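Local coordinates for protein 433aa long hypothetical phosphoribosylglycinamide formyl transferase (Pyrococcus horikoshii, PDB 2DWC) that binds adenosine-5'-diphosphate in the cleft of an ATP-grasp domain and probably belongs to the PurT family, at residues L128-S137 with G284-V292; C152-T161 with Y173-A184. One frame throughout, in Å; residues are numbered along the deposited sequence.

Interaction 1 of 2, residues L128-S137 with G284-V292. With ADP (adenosine-5'-diphosphate), chain H.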
loop_
_atom_site.group_PDB
_atom_site.type_symbol
_atom_site.label_atom_id
_atom_site.label_comp_id
_atom_site.label_asym_id
_atom_site.label_seq_id
_atom_site.Cartn_x
_atom_site.Cartn_y
_atom_site.Cartn_z
ATOM N N LEU B 128 24.437 15.502 -19.890
ATOM C CA LEU B 128 25.139 15.509 -18.607
ATOM C C LEU B 128 26.436 16.312 -18.652
ATOM O O LEU B 128 26.742 17.045 -17.722
ATOM C CB LEU B 128 25.491 14.092 -18.156
ATOM C CG LEU B 128 24.469 13.356 -17.268
ATOM C CD1 LEU B 128 23.076 13.533 -17.824
ATOM C CD2 LEU B 128 24.845 11.876 -17.173
ATOM N N VAL B 129 27.198 16.146 -19.726
ATOM C CA VAL B 129 28.483 16.829 -19.824
ATOM C C VAL B 129 28.368 18.303 -20.204
ATOM O O VAL B 129 28.924 19.155 -19.524
ATOM C CB VAL B 129 29.415 16.109 -20.857
ATOM C CG1 VAL B 129 30.759 16.870 -20.965
ATOM C CG2 VAL B 129 29.647 14.660 -20.441
ATOM N N LYS B 130 27.632 18.611 -21.270
ATOM C CA LYS B 130 27.505 20.001 -21.735
ATOM C C LYS B 130 26.503 20.880 -21.008
ATOM O O LYS B 130 26.763 22.061 -20.800
ATOM C CB LYS B 130 27.164 20.047 -23.226
ATOM C CG LYS B 130 28.034 19.188 -24.125
ATOM C CD LYS B 130 29.492 19.561 -24.005
ATOM C CE LYS B 130 30.345 18.660 -24.905
ATOM N NZ LYS B 130 31.810 18.789 -24.619
ATOM N N GLU B 131 25.352 20.335 -20.620
ATOM C CA GLU B 131 24.377 21.171 -19.929
ATOM C C GLU B 131 24.362 21.052 -18.405
ATOM O O GLU B 131 24.368 22.048 -17.705
ATOM C CB GLU B 131 22.984 20.887 -20.459
ATOM C CG GLU B 131 22.872 20.957 -21.962
ATOM C CD GLU B 131 21.441 20.746 -22.422
ATOM O OE1 GLU B 131 20.590 21.629 -22.153
ATOM O OE2 GLU B 131 21.167 19.690 -23.035
ATOM N N ALA B 132 24.304 19.833 -17.875
ATOM C CA ALA B 132 24.283 19.698 -16.426
ATOM C C ALA B 132 25.677 20.000 -15.868
ATOM O O ALA B 132 25.801 20.451 -14.739
ATOM C CB ALA B 132 23.859 18.231 -16.011
ATOM N N LYS B 133 26.705 19.689 -16.661
ATOM C CA LYS B 133 28.104 19.890 -16.282
ATOM C C LYS B 133 28.466 19.115 -15.036
ATOM O O LYS B 133 28.836 19.684 -14.007
ATOM C CB LYS B 133 28.380 21.383 -16.087
ATOM C CG LYS B 133 28.158 22.164 -17.343
ATOM C CD LYS B 133 28.388 23.649 -17.083
ATOM C CE LYS B 133 28.192 24.483 -18.341
ATOM N NZ LYS B 133 28.463 25.931 -18.055
ATOM N N VAL B 134 28.315 17.798 -15.124
ATOM C CA VAL B 134 28.622 16.930 -14.000
ATOM C C VAL B 134 29.661 15.940 -14.445
ATOM O O VAL B 134 29.778 15.631 -15.622
ATOM C CB VAL B 134 27.359 16.152 -13.502
ATOM C CG1 VAL B 134 26.348 17.121 -12.914
ATOM C CG2 VAL B 134 26.760 15.360 -14.641
ATOM N N PRO B 135 30.439 15.415 -13.495
ATOM C CA PRO B 135 31.472 14.444 -13.851
ATOM C C PRO B 135 30.911 13.119 -14.340
ATOM O O PRO B 135 29.883 12.649 -13.851
ATOM C CB PRO B 135 32.284 14.300 -12.555
ATOM C CG PRO B 135 31.291 14.597 -11.478
ATOM C CD PRO B 135 30.386 15.678 -12.044
ATOM N N THR B 136 31.576 12.535 -15.324
ATOM C CA THR B 136 31.163 11.242 -15.857
ATOM C C THR B 136 32.418 10.512 -16.270
ATOM O O THR B 136 33.509 11.090 -16.256
ATOM C CB THR B 136 30.327 11.358 -17.146
ATOM O OG1 THR B 136 31.181 11.770 -18.223
ATOM C CG2 THR B 136 29.198 12.362 -16.992
ATOM N N SER B 137 32.257 9.247 -16.622
ATOM C CA SER B 137 33.367 8.443 -17.120
ATOM C C SER B 137 33.875 9.104 -18.400
ATOM O O SER B 137 33.120 9.782 -19.097
ATOM C CB SER B 137 32.885 7.036 -17.458
ATOM O OG SER B 137 31.899 7.048 -18.493
ATOM N N GLY B 284 34.757 6.122 -2.640
ATOM C CA GLY B 284 35.178 7.047 -1.608
ATOM C C GLY B 284 34.321 8.299 -1.663
ATOM O O GLY B 284 33.090 8.209 -1.645
ATOM N N ASP B 285 34.944 9.473 -1.739
ATOM C CA ASP B 285 34.185 10.714 -1.799
ATOM C C ASP B 285 33.924 11.117 -3.260
ATOM O O ASP B 285 33.239 12.118 -3.512
ATOM C CB ASP B 285 34.937 11.866 -1.116
ATOM C CG ASP B 285 34.989 11.739 0.418
ATOM O OD1 ASP B 285 35.552 12.662 1.057
ATOM O OD2 ASP B 285 34.475 10.747 0.992
ATOM N N LYS B 286 34.510 10.385 -4.206
ATOM C CA LYS B 286 34.343 10.703 -5.623
ATOM C C LYS B 286 33.060 10.096 -6.221
ATOM O O LYS B 286 32.764 8.908 -6.022
ATOM C CB LYS B 286 35.543 10.234 -6.453
ATOM C CG LYS B 286 35.446 10.773 -7.881
ATOM C CD LYS B 286 36.787 10.993 -8.566
ATOM C CE LYS B 286 36.651 12.056 -9.673
ATOM N NZ LYS B 286 35.263 12.108 -10.254
ATOM N N VAL B 287 32.332 10.909 -6.983
ATOM C CA VAL B 287 31.067 10.451 -7.591
ATOM C C VAL B 287 31.051 10.750 -9.098
ATOM O O VAL B 287 31.486 11.822 -9.537
ATOM C CB VAL B 287 29.869 11.161 -6.894
ATOM C CG1 VAL B 287 28.513 10.645 -7.440
ATOM C CG2 VAL B 287 29.949 10.927 -5.388
ATOM N N TRP B 288 30.585 9.787 -9.883
ATOM C CA TRP B 288 30.473 9.964 -11.340
ATOM C C TRP B 288 29.016 9.743 -11.739
ATOM O O TRP B 288 28.410 8.790 -11.255
ATOM C CB TRP B 288 31.290 8.910 -12.076
ATOM C CG TRP B 288 32.787 9.001 -11.927
ATOM C CD1 TRP B 288 33.663 9.593 -12.808
ATOM C CD2 TRP B 288 33.592 8.402 -10.895
ATOM N NE1 TRP B 288 34.963 9.386 -12.390
ATOM C CE2 TRP B 288 34.951 8.663 -11.222
ATOM C CE3 TRP B 288 33.304 7.667 -9.733
ATOM C CZ2 TRP B 288 36.018 8.210 -10.424
ATOM C CZ3 TRP B 288 34.374 7.214 -8.934
ATOM C CH2 TRP B 288 35.711 7.490 -9.292
ATOM N N ALA B 289 28.468 10.590 -12.614
ATOM C CA ALA B 289 27.092 10.410 -13.097
ATOM C C ALA B 289 27.143 9.399 -14.208
ATOM O O ALA B 289 27.985 9.498 -15.103
ATOM C CB ALA B 289 26.494 11.725 -13.633
ATOM N N ASN B 290 26.226 8.431 -14.187
ATOM C CA ASN B 290 26.242 7.403 -15.197
ATOM C C ASN B 290 25.116 7.648 -16.184
ATOM O O ASN B 290 25.361 7.929 -17.343
ATOM C CB ASN B 290 26.131 6.031 -14.531
ATOM C CG ASN B 290 25.941 4.907 -15.527
ATOM O OD1 ASN B 290 26.378 4.996 -16.668
ATOM N ND2 ASN B 290 25.308 3.820 -15.077
ATOM N N GLU B 291 23.873 7.548 -15.725
ATOM C CA GLU B 291 22.761 7.801 -16.638
ATOM C C GLU B 291 21.550 8.180 -15.777
ATOM O O GLU B 291 21.684 8.364 -14.588
ATOM C CB GLU B 291 22.482 6.548 -17.462
ATOM C CG GLU B 291 22.007 5.367 -16.633
ATOM C CD GLU B 291 21.900 4.097 -17.455
ATOM O OE1 GLU B 291 21.779 4.205 -18.691
ATOM O OE2 GLU B 291 21.919 2.996 -16.867
ATOM N N VAL B 292 20.375 8.328 -16.371
ATOM C CA VAL B 292 19.221 8.702 -15.554
ATOM C C VAL B 292 17.926 8.187 -16.182
ATOM O O VAL B 292 17.788 8.160 -17.407
ATOM C CB VAL B 292 19.172 10.256 -15.371
ATOM C CG1 VAL B 292 19.405 10.920 -16.675
ATOM C CG2 VAL B 292 17.809 10.714 -14.809
HETATM P PB ADP H . 21.994 -0.077 -18.834
HETATM O O1B ADP H . 20.744 0.666 -18.560
HETATM O O2B ADP H . 22.395 -1.412 -18.025
HETATM O O3B ADP H . 22.771 0.054 -20.237
HETATM P PA ADP H . 24.606 0.816 -18.339
HETATM O O1A ADP H . 24.929 0.038 -19.556
HETATM O O2A ADP H . 25.066 2.350 -18.489
HETATM O O3A ADP H . 23.027 0.858 -18.029
HETATM O "O5'" ADP H . 25.332 0.222 -17.034
HETATM C "C5'" ADP H . 25.097 -1.129 -16.629
HETATM C "C4'" ADP H . 26.170 -1.533 -15.619
HETATM O "O4'" ADP H . 27.447 -1.752 -16.240
HETATM C "C3'" ADP H . 26.402 -0.379 -14.645
HETATM O "O3'" ADP H . 25.386 -0.406 -13.639
HETATM C "C2'" ADP H . 27.727 -0.864 -14.061
HETATM O "O2'" ADP H . 27.495 -2.026 -13.262
HETATM C "C1'" ADP H . 28.461 -1.259 -15.344
HETATM N N9 ADP H . 29.084 -0.079 -15.986
HETATM C C8 ADP H . 28.563 0.658 -16.961
HETATM N N7 ADP H . 29.423 1.621 -17.300
HETATM C C5 ADP H . 30.498 1.490 -16.538
HETATM C C6 ADP H . 31.698 2.188 -16.421
HETATM N N6 ADP H . 31.965 3.209 -17.228
HETATM N N1 ADP H . 32.590 1.790 -15.502
HETATM C C2 ADP H . 32.353 0.754 -14.719
HETATM N N3 ADP H . 31.226 0.066 -14.805
HETATM C C4 ADP H . 30.288 0.407 -15.695
HETATM O O HOH W 1 30.075 7.691 -15.717
#

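Interaction 2 of 2, residues C152-T161 with Y173-A184. With ADP (adenosine-5'-diphosphate), chain H.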
loop_
_atom_site.group_PDB
_atom_site.type_symbol
_atom_site.label_atom_id
_atom_site.label_comp_id
_atom_site.label_asym_id
_atom_site.label_seq_id
_atom_site.Cartn_x
_atom_site.Cartn_y
_atom_site.Cartn_z
ATOM N N CYS B 152 38.586 2.614 -28.620
ATOM C CA CYS B 152 38.981 1.702 -27.546
ATOM C C CYS B 152 40.451 1.890 -27.167
ATOM O O CYS B 152 40.803 1.865 -25.986
ATOM C CB CYS B 152 38.724 0.251 -27.947
ATOM S SG CYS B 152 36.959 -0.196 -28.037
ATOM N N GLU B 153 41.306 2.088 -28.169
ATOM C CA GLU B 153 42.729 2.301 -27.927
ATOM C C GLU B 153 42.953 3.603 -27.184
ATOM O O GLU B 153 43.744 3.665 -26.246
ATOM C CB GLU B 153 43.509 2.350 -29.251
ATOM C CG GLU B 153 43.736 0.994 -29.900
ATOM C CD GLU B 153 44.694 0.105 -29.102
ATOM O OE1 GLU B 153 45.635 0.636 -28.465
ATOM O OE2 GLU B 153 44.507 -1.126 -29.123
ATOM N N LYS B 154 42.244 4.649 -27.593
ATOM C CA LYS B 154 42.393 5.947 -26.948
ATOM C C LYS B 154 41.830 5.988 -25.530
ATOM O O LYS B 154 42.367 6.673 -24.660
ATOM C CB LYS B 154 41.714 7.015 -27.786
ATOM C CG LYS B 154 42.326 8.393 -27.674
ATOM C CD LYS B 154 41.726 9.295 -28.749
ATOM C CE LYS B 154 42.787 10.097 -29.488
ATOM N NZ LYS B 154 42.189 10.858 -30.623
ATOM N N ILE B 155 40.730 5.279 -25.297
ATOM C CA ILE B 155 40.120 5.264 -23.965
ATOM C C ILE B 155 40.956 4.415 -23.017
ATOM O O ILE B 155 41.092 4.740 -21.841
ATOM C CB ILE B 155 38.687 4.695 -24.028
ATOM C CG1 ILE B 155 37.767 5.697 -24.738
ATOM C CG2 ILE B 155 38.203 4.350 -22.634
ATOM C CD1 ILE B 155 37.654 7.042 -24.045
ATOM N N GLY B 156 41.519 3.330 -23.547
ATOM C CA GLY B 156 42.342 2.440 -22.741
ATOM C C GLY B 156 41.537 1.241 -22.283
ATOM O O GLY B 156 40.329 1.353 -22.093
ATOM N N TYR B 157 42.182 0.093 -22.104
ATOM C CA TYR B 157 41.455 -1.092 -21.676
ATOM C C TYR B 157 41.606 -1.290 -20.170
ATOM O O TYR B 157 42.578 -0.830 -19.574
ATOM C CB TYR B 157 41.952 -2.338 -22.422
ATOM C CG TYR B 157 41.969 -2.200 -23.935
ATOM C CD1 TYR B 157 43.101 -1.708 -24.599
ATOM C CD2 TYR B 157 40.865 -2.573 -24.704
ATOM C CE1 TYR B 157 43.129 -1.597 -25.996
ATOM C CE2 TYR B 157 40.879 -2.466 -26.095
ATOM C CZ TYR B 157 42.017 -1.978 -26.738
ATOM O OH TYR B 157 42.044 -1.874 -28.114
ATOM N N PRO B 158 40.613 -1.926 -19.528
ATOM C CA PRO B 158 39.387 -2.445 -20.137
ATOM C C PRO B 158 38.429 -1.265 -20.318
ATOM O O PRO B 158 38.459 -0.323 -19.532
ATOM C CB PRO B 158 38.848 -3.428 -19.084
ATOM C CG PRO B 158 40.002 -3.678 -18.191
ATOM C CD PRO B 158 40.699 -2.355 -18.128
ATOM N N CYS B 159 37.594 -1.314 -21.348
ATOM C CA CYS B 159 36.626 -0.245 -21.570
ATOM C C CYS B 159 35.246 -0.845 -21.842
ATOM O O CYS B 159 35.117 -2.032 -22.145
ATOM C CB CYS B 159 37.065 0.671 -22.726
ATOM S SG CYS B 159 37.386 -0.178 -24.304
ATOM N N HIS B 160 34.213 -0.022 -21.696
ATOM C CA HIS B 160 32.838 -0.467 -21.919
ATOM C C HIS B 160 32.300 0.096 -23.232
ATOM O O HIS B 160 32.372 1.301 -23.449
ATOM C CB HIS B 160 31.933 0.040 -20.784
ATOM C CG HIS B 160 32.319 -0.470 -19.434
ATOM N ND1 HIS B 160 31.744 -1.590 -18.871
ATOM C CD2 HIS B 160 33.244 -0.035 -18.547
ATOM C CE1 HIS B 160 32.297 -1.820 -17.693
ATOM N NE2 HIS B 160 33.210 -0.891 -17.473
ATOM N N THR B 161 31.748 -0.759 -24.083
ATOM C CA THR B 161 31.159 -0.292 -25.340
ATOM C C THR B 161 29.650 -0.500 -25.214
ATOM O O THR B 161 29.204 -1.564 -24.799
ATOM C CB THR B 161 31.648 -1.100 -26.568
ATOM O OG1 THR B 161 31.335 -2.484 -26.391
ATOM C CG2 THR B 161 33.152 -0.949 -26.745
ATOM N N TYR B 173 29.333 -4.412 -24.245
ATOM C CA TYR B 173 30.436 -5.350 -24.172
ATOM C C TYR B 173 31.539 -4.833 -23.252
ATOM O O TYR B 173 31.744 -3.625 -23.138
ATOM C CB TYR B 173 31.011 -5.595 -25.566
ATOM C CG TYR B 173 31.684 -6.939 -25.693
ATOM C CD1 TYR B 173 30.946 -8.076 -26.016
ATOM C CD2 TYR B 173 33.046 -7.082 -25.455
ATOM C CE1 TYR B 173 31.551 -9.334 -26.100
ATOM C CE2 TYR B 173 33.667 -8.335 -25.531
ATOM C CZ TYR B 173 32.910 -9.456 -25.854
ATOM O OH TYR B 173 33.505 -10.702 -25.912
ATOM N N PHE B 174 32.229 -5.745 -22.573
ATOM C CA PHE B 174 33.330 -5.347 -21.717
ATOM C C PHE B 174 34.598 -5.706 -22.484
ATOM O O PHE B 174 35.032 -6.859 -22.482
ATOM C CB PHE B 174 33.301 -6.095 -20.391
ATOM C CG PHE B 174 34.291 -5.575 -19.389
ATOM C CD1 PHE B 174 34.324 -4.221 -19.074
ATOM C CD2 PHE B 174 35.169 -6.439 -18.733
ATOM C CE1 PHE B 174 35.208 -3.722 -18.114
ATOM C CE2 PHE B 174 36.063 -5.952 -17.769
ATOM C CZ PHE B 174 36.078 -4.585 -17.458
ATOM N N VAL B 175 35.181 -4.712 -23.146
ATOM C CA VAL B 175 36.388 -4.907 -23.957
ATOM C C VAL B 175 37.663 -4.908 -23.109
ATOM O O VAL B 175 38.087 -3.874 -22.596
ATOM C CB VAL B 175 36.480 -3.795 -25.032
ATOM C CG1 VAL B 175 37.730 -3.976 -25.893
ATOM C CG2 VAL B 175 35.230 -3.821 -25.892
ATOM N N LYS B 176 38.281 -6.078 -22.972
ATOM C CA LYS B 176 39.495 -6.186 -22.177
ATOM C C LYS B 176 40.750 -5.962 -23.012
ATOM O O LYS B 176 41.817 -5.626 -22.488
ATOM C CB LYS B 176 39.546 -7.555 -21.495
ATOM C CG LYS B 176 38.500 -7.734 -20.397
ATOM C CD LYS B 176 38.687 -9.060 -19.669
ATOM C CE LYS B 176 37.819 -9.136 -18.414
ATOM N NZ LYS B 176 38.045 -10.411 -17.660
ATOM N N GLY B 177 40.611 -6.135 -24.318
ATOM C CA GLY B 177 41.741 -5.941 -25.202
ATOM C C GLY B 177 41.292 -5.817 -26.639
ATOM O O GLY B 177 40.124 -6.065 -26.964
ATOM N N PRO B 178 42.209 -5.431 -27.535
ATOM C CA PRO B 178 41.930 -5.266 -28.964
ATOM C C PRO B 178 41.227 -6.460 -29.589
ATOM O O PRO B 178 40.503 -6.312 -30.569
ATOM C CB PRO B 178 43.318 -5.059 -29.562
ATOM C CG PRO B 178 44.041 -4.333 -28.471
ATOM C CD PRO B 178 43.609 -5.087 -27.227
ATOM N N GLU B 179 41.447 -7.646 -29.031
ATOM C CA GLU B 179 40.842 -8.857 -29.581
ATOM C C GLU B 179 39.336 -8.898 -29.351
ATOM O O GLU B 179 38.616 -9.659 -30.002
ATOM C CB GLU B 179 41.488 -10.101 -28.971
ATOM C CG GLU B 179 41.198 -10.276 -27.492
ATOM C CD GLU B 179 42.273 -9.689 -26.597
ATOM O OE1 GLU B 179 42.797 -8.596 -26.901
ATOM O OE2 GLU B 179 42.584 -10.325 -25.569
ATOM N N ASP B 180 38.859 -8.069 -28.427
ATOM C CA ASP B 180 37.436 -8.018 -28.120
ATOM C C ASP B 180 36.713 -6.978 -28.965
ATOM O O ASP B 180 35.484 -6.970 -29.019
ATOM C CB ASP B 180 37.230 -7.690 -26.637
ATOM C CG ASP B 180 37.597 -8.846 -25.722
ATOM O OD1 ASP B 180 37.978 -8.584 -24.560
ATOM O OD2 ASP B 180 37.490 -10.010 -26.160
ATOM N N ILE B 181 37.466 -6.105 -29.627
ATOM C CA ILE B 181 36.850 -5.057 -30.429
ATOM C C ILE B 181 35.907 -5.592 -31.508
ATOM O O ILE B 181 34.781 -5.112 -31.650
ATOM C CB ILE B 181 37.933 -4.120 -31.016
ATOM C CG1 ILE B 181 38.577 -3.341 -29.861
ATOM C CG2 ILE B 181 37.330 -3.168 -32.049
ATOM C CD1 ILE B 181 39.735 -2.443 -30.246
ATOM N N PRO B 182 36.332 -6.609 -32.274
ATOM C CA PRO B 182 35.399 -7.100 -33.295
ATOM C C PRO B 182 34.105 -7.669 -32.670
ATOM O O PRO B 182 33.007 -7.500 -33.207
ATOM C CB PRO B 182 36.227 -8.151 -34.044
ATOM C CG PRO B 182 37.230 -8.610 -33.014
ATOM C CD PRO B 182 37.618 -7.326 -32.331
ATOM N N LYS B 183 34.243 -8.330 -31.527
ATOM C CA LYS B 183 33.098 -8.908 -30.823
ATOM C C LYS B 183 32.135 -7.790 -30.386
ATOM O O LYS B 183 30.922 -7.929 -30.476
ATOM C CB LYS B 183 33.585 -9.676 -29.586
ATOM C CG LYS B 183 34.791 -10.582 -29.837
ATOM C CD LYS B 183 34.381 -12.039 -30.010
ATOM C CE LYS B 183 33.849 -12.620 -28.706
ATOM N NZ LYS B 183 33.423 -14.044 -28.858
ATOM N N ALA B 184 32.691 -6.678 -29.923
ATOM C CA ALA B 184 31.888 -5.542 -29.467
ATOM C C ALA B 184 31.150 -4.850 -30.607
ATOM O O ALA B 184 30.028 -4.362 -30.429
ATOM C CB ALA B 184 32.775 -4.540 -28.748
HETATM P PB ADP H . 21.994 -0.077 -18.834
HETATM O O1B ADP H . 20.744 0.666 -18.560
HETATM O O2B ADP H . 22.395 -1.412 -18.025
HETATM O O3B ADP H . 22.771 0.054 -20.237
HETATM P PA ADP H . 24.606 0.816 -18.339
HETATM O O1A ADP H . 24.929 0.038 -19.556
HETATM O O2A ADP H . 25.066 2.350 -18.489
HETATM O O3A ADP H . 23.027 0.858 -18.029
HETATM O "O5'" ADP H . 25.332 0.222 -17.034
HETATM C "C5'" ADP H . 25.097 -1.129 -16.629
HETATM C "C4'" ADP H . 26.170 -1.533 -15.619
HETATM O "O4'" ADP H . 27.447 -1.752 -16.240
HETATM C "C3'" ADP H . 26.402 -0.379 -14.645
HETATM O "O3'" ADP H . 25.386 -0.406 -13.639
HETATM C "C2'" ADP H . 27.727 -0.864 -14.061
HETATM O "O2'" ADP H . 27.495 -2.026 -13.262
HETATM C "C1'" ADP H . 28.461 -1.259 -15.344
HETATM N N9 ADP H . 29.084 -0.079 -15.986
HETATM C C8 ADP H . 28.563 0.658 -16.961
HETATM N N7 ADP H . 29.423 1.621 -17.300
HETATM C C5 ADP H . 30.498 1.490 -16.538
HETATM C C6 ADP H . 31.698 2.188 -16.421
HETATM N N6 ADP H . 31.965 3.209 -17.228
HETATM N N1 ADP H . 32.590 1.790 -15.502
HETATM C C2 ADP H . 32.353 0.754 -14.719
HETATM N N3 ADP H . 31.226 0.066 -14.805
HETATM C C4 ADP H . 30.288 0.407 -15.695
HETATM O O HOH W 2 29.264 -3.243 -27.795
#

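Interaction 1 of 2, residues L128-S137 with G284-V292
The wall of the ADP pocket in this ATP-grasp domain is formed partly by strand 286-292, with the extended chain that follows helix 121-132 fastened to it at P135 and A289. A289 N donates to P135 O over 2.8 Å, with an N-H...O angle of 169°; the donor lies tilted 23° from the carbonyl plane. Two residues further along, at S137, a water links the chains, accepting from S137 N and donating to A289 O (2.8 Å). Both polar backbone atoms of A289 are thus engaged, and T136 CB and CG2 lie against the same oxygen, each 3.6 Å from A289 O. The methyl of A289 points toward the other segment, 3.9 Å from L128 CD2 and 3.8 Å from V134 CG2; the chi1 of -66° at V134 swings CG2 between its backbone N and carbonyl carbon, bringing that branch to the alanine. P135 adds its ring carbon CG, 3.4 Å from V287 O. The indole of W288 meets T136 O in plane at its CD1 edge, while K286 NZ sits over one ring face, offset toward the rim.

Beyond A289, N290 and E291 both face E279. The CB atoms of both point away from 128-137, and their side-chain ends come close to ADP: N290 OD1 is 3.5 Å from ADP O2A and E291 OE2 is 2.7 Å from ADP O3A, proximities between oxygens. S137 OG is held by E202 and R125, so the serine borders the adenine with its position fixed from outside the two segments. Two residues opposite one, as here, define a classic beta bulge, set in the antiparallel pair formed with strand 274-283.

Interaction 2 of 2, residues C152-T161 with Y173-A184
V175 O accepts C159 N at 2.9 Å with an N-H...O angle of 157°, and also receives a CA-H...O contact from P158, just before the strand, whose CA is 3.1 Å away. The pair belongs to a beta hairpin, strands 159-163 and 173-175, at the border of the four-stranded antiparallel sheet of the ATP-grasp domain. V175 N returns a bond to C159 O, and two further bonds join T161 to Y173. H160 and F174 occupy the intervening non-hydrogen-bonded position, their rings oblique with planes at 46° and centroids 4.9 Å apart. The imidazole is enclosed on both faces, by F174 CD1 on one and on the other by the adenine, whose C5 lies 3.7 Å above its plane, over the centre; H204 engages H160 NE2, fixing the ring's rotation.

Where helix and strand ends converge, the phenol of Y157 is contacted on a face and an edge. G177 CA and P178 CD make CH-pi contacts with one face, each 3.9 Å from the centroid of the Y157 ring, and I181 CD1 meets its edge. The Y157 hydroxyl is tied down as well: OH donates to E153 OE2 over 2.8 Å, arriving 53° out of the carboxylate plane.

Interactions 1 and 2 reach ADP from different parts of the ATP-grasp domain. Their centres lie about 22 Å apart and their nearest atoms about 7 Å apart, so they do not touch. Residues 152-161 and 173-184 are nested within the loop closed by 128-137 and 284-292. S137 of interaction 1 lies near the adenine amino group, with S137 CB 3.9 Å from ADP N6, and N290 and E291 adjoin its phosphates; H160 of interaction 2 lies across the base. The two are joined through strand 199-203, between 139-142 and 159-163: its E202 bonds S137 OG, the backbone of H160 and ADP.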